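Local coordinates for protein precorrin-6y methylase (Rhodobacter capsulatus, PDB 3NJR) that methylates a precorrin-6Y corrinoid intermediate in adenosylcobalamin biosynthesis, probably using S-adenosyl-L-methionine bound by this C-terminal methyltransferase domain, at residues L174-I179 / P196-S201. Residues are numbered along the deposited sequence; the frame is centred on the assembly and turned at random.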
loop_
_atom_site.group_PDB
_atom_site.type_symbol
_atom_site.label_atom_id
_atom_site.label_comp_id
_atom_site.label_asym_id
_atom_site.label_seq_id
_atom_site.Cartn_x
_atom_site.Cartn_y
_atom_site.Cartn_z
ATOM N N LEU A 174 16.522 1.792 -3.485
ATOM C CA LEU A 174 15.383 2.700 -3.251
ATOM C C LEU A 174 14.142 1.914 -2.787
ATOM O O LEU A 174 13.630 1.087 -3.530
ATOM C CB LEU A 174 15.090 3.548 -4.500
ATOM C CG LEU A 174 13.957 4.588 -4.535
ATOM C CD1 LEU A 174 14.200 5.817 -3.637
ATOM C CD2 LEU A 174 13.741 5.030 -5.975
ATOM N N LEU A 175 13.675 2.189 -1.569
ATOM C CA LEU A 175 12.562 1.460 -0.984
ATOM C C LEU A 175 11.323 2.319 -0.904
ATOM O O LEU A 175 11.401 3.492 -0.570
ATOM C CB LEU A 175 12.895 0.996 0.431
ATOM C CG LEU A 175 14.063 0.053 0.683
ATOM C CD1 LEU A 175 14.275 -0.085 2.177
ATOM C CD2 LEU A 175 13.820 -1.299 0.003
ATOM N N ARG A 176 10.178 1.744 -1.220
ATOM C CA ARG A 176 8.927 2.410 -0.914
ATOM C C ARG A 176 8.367 1.748 0.347
ATOM O O ARG A 176 8.288 0.507 0.429
ATOM C CB ARG A 176 7.935 2.316 -2.082
ATOM C CG ARG A 176 6.564 2.864 -1.720
ATOM C CD ARG A 176 5.456 2.624 -2.772
ATOM N NE ARG A 176 5.279 1.224 -3.174
ATOM C CZ ARG A 176 5.083 0.188 -2.354
ATOM N NH1 ARG A 176 5.073 0.346 -1.022
ATOM N NH2 ARG A 176 4.914 -1.023 -2.881
ATOM N N ILE A 177 7.986 2.557 1.332
ATOM C CA ILE A 177 7.630 2.025 2.648
ATOM C C ILE A 177 6.312 2.596 3.113
ATOM O O ILE A 177 6.139 3.808 3.169
ATOM C CB ILE A 177 8.707 2.347 3.717
ATOM C CG1 ILE A 177 10.094 1.882 3.268
ATOM C CG2 ILE A 177 8.344 1.689 5.040
ATOM C CD1 ILE A 177 11.211 2.747 3.766
ATOM N N ASP A 178 5.380 1.717 3.439
ATOM C CA ASP A 178 4.110 2.120 4.013
ATOM C C ASP A 178 3.964 1.362 5.335
ATOM O O ASP A 178 4.065 0.127 5.359
ATOM C CB ASP A 178 3.006 1.760 3.032
ATOM C CG ASP A 178 1.662 2.395 3.371
ATOM O OD1 ASP A 178 1.609 3.471 4.029
ATOM O OD2 ASP A 178 0.634 1.813 2.928
ATOM N N ILE A 179 3.804 2.082 6.438
ATOM C CA ILE A 179 3.549 1.435 7.734
ATOM C C ILE A 179 2.304 2.061 8.362
ATOM O O ILE A 179 2.248 3.278 8.588
ATOM C CB ILE A 179 4.756 1.542 8.763
ATOM C CG1 ILE A 179 6.124 1.216 8.145
ATOM C CG2 ILE A 179 4.538 0.671 9.997
ATOM C CD1 ILE A 179 6.328 -0.199 7.737
ATOM N N PRO A 196 2.882 6.525 2.091
ATOM C CA PRO A 196 4.163 5.847 1.869
ATOM C C PRO A 196 5.303 6.856 2.047
ATOM O O PRO A 196 5.096 8.073 1.917
ATOM C CB PRO A 196 4.079 5.375 0.422
ATOM C CG PRO A 196 3.077 6.287 -0.218
ATOM C CD PRO A 196 2.140 6.787 0.848
ATOM N N GLN A 197 6.485 6.360 2.386
ATOM C CA GLN A 197 7.668 7.194 2.486
ATOM C C GLN A 197 8.681 6.522 1.574
ATOM O O GLN A 197 8.737 5.290 1.489
ATOM C CB GLN A 197 8.158 7.253 3.939
ATOM C CG GLN A 197 8.626 8.635 4.421
ATOM C CD GLN A 197 8.519 8.837 5.951
ATOM O OE1 GLN A 197 7.426 8.847 6.526
ATOM N NE2 GLN A 197 9.665 9.039 6.597
ATOM N N LEU A 198 9.449 7.322 0.849
ATOM C CA LEU A 198 10.525 6.772 0.045
ATOM C C LEU A 198 11.848 6.925 0.780
ATOM O O LEU A 198 12.058 7.899 1.503
ATOM C CB LEU A 198 10.561 7.411 -1.343
ATOM C CG LEU A 198 10.074 6.540 -2.512
ATOM C CD1 LEU A 198 8.631 6.095 -2.339
ATOM C CD2 LEU A 198 10.270 7.258 -3.853
ATOM N N GLN A 199 12.717 5.933 0.628
ATOM C CA GLN A 199 14.005 5.956 1.287
ATOM C C GLN A 199 15.078 5.521 0.319
ATOM O O GLN A 199 15.026 4.422 -0.242
ATOM C CB GLN A 199 14.019 5.077 2.536
ATOM C CG GLN A 199 15.361 5.101 3.279
ATOM C CD GLN A 199 15.508 3.986 4.310
ATOM O OE1 GLN A 199 15.802 2.847 3.961
ATOM N NE2 GLN A 199 15.342 4.327 5.586
ATOM N N TRP A 200 16.047 6.399 0.117
ATOM C CA TRP A 200 17.167 6.051 -0.698
ATOM C C TRP A 200 18.376 5.762 0.172
ATOM O O TRP A 200 18.615 6.401 1.224
ATOM C CB TRP A 200 17.464 7.141 -1.718
ATOM C CG TRP A 200 18.662 6.830 -2.572
ATOM C CD1 TRP A 200 18.842 5.739 -3.388
ATOM C CD2 TRP A 200 19.855 7.613 -2.683
ATOM N NE1 TRP A 200 20.081 5.796 -3.999
ATOM C CE2 TRP A 200 20.720 6.936 -3.593
ATOM C CE3 TRP A 200 20.276 8.829 -2.114
ATOM C CZ2 TRP A 200 21.977 7.434 -3.948
ATOM C CZ3 TRP A 200 21.530 9.336 -2.472
ATOM C CH2 TRP A 200 22.369 8.627 -3.385
ATOM N N SER A 201 19.146 4.789 -0.282
ATOM C CA SER A 201 20.332 4.394 0.413
ATOM C C SER A 201 21.380 4.126 -0.673
ATOM O O SER A 201 21.222 3.219 -1.500
ATOM C CB SER A 201 20.017 3.157 1.256
ATOM O OG SER A 201 21.171 2.641 1.866
#
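Leu-175 and Gln-199 face each other as a hydrogen-bonded pair, as do Ile-177 and Gln-197, which makes strands 174-179 and 197-201 antiparallel partners in one hairpin; their axes come within 4.8 Å, with N-to-C directions 159° apart. Leu-175 N reaches Gln-199 O at 2.9 Å, almost straight (172°), and Gln-199 N returns to Leu-175 O at 3.0 Å. The Ile-177 N to Gln-197 O bond is more bent, at 147°, and Gln-197 N closes the second pair on Ile-177 O.

On the face of Leu-174, Arg-176, Leu-198 and Trp-200, Leu-198 CD1 meets CB of its direct partner Arg-176 at 3.9 Å, while CD2 reaches diagonally to Leu-174 CD1 at 4.2 Å. CD1 of Leu-174, whose CG is trans to the backbone N, also lies 4.0 Å from Trp-200 CB. On the other face, Ile-177 CD1 packs against Gln-199 CB at 3.9 Å, and the side chains of Leu-175 and Gln-199 run alongside each other in the same direction.

Helix 157-170 covers the Trp-200 face and helix 41-51 the Gln-199 face. Asp-178 OD2 forms a salt bridge with Arg-176 of the second subunit, whose strand continues the sheet in antiparallel fashion beyond 174-179, whereas 196-201 bonds on its other side to strand 149-154. Within the chain this is the edge hairpin of a class I (Rossmann-like) methyltransferase sheet, order 3-2-1-4-5-7-6, in which 188-203 alone runs against the other strands.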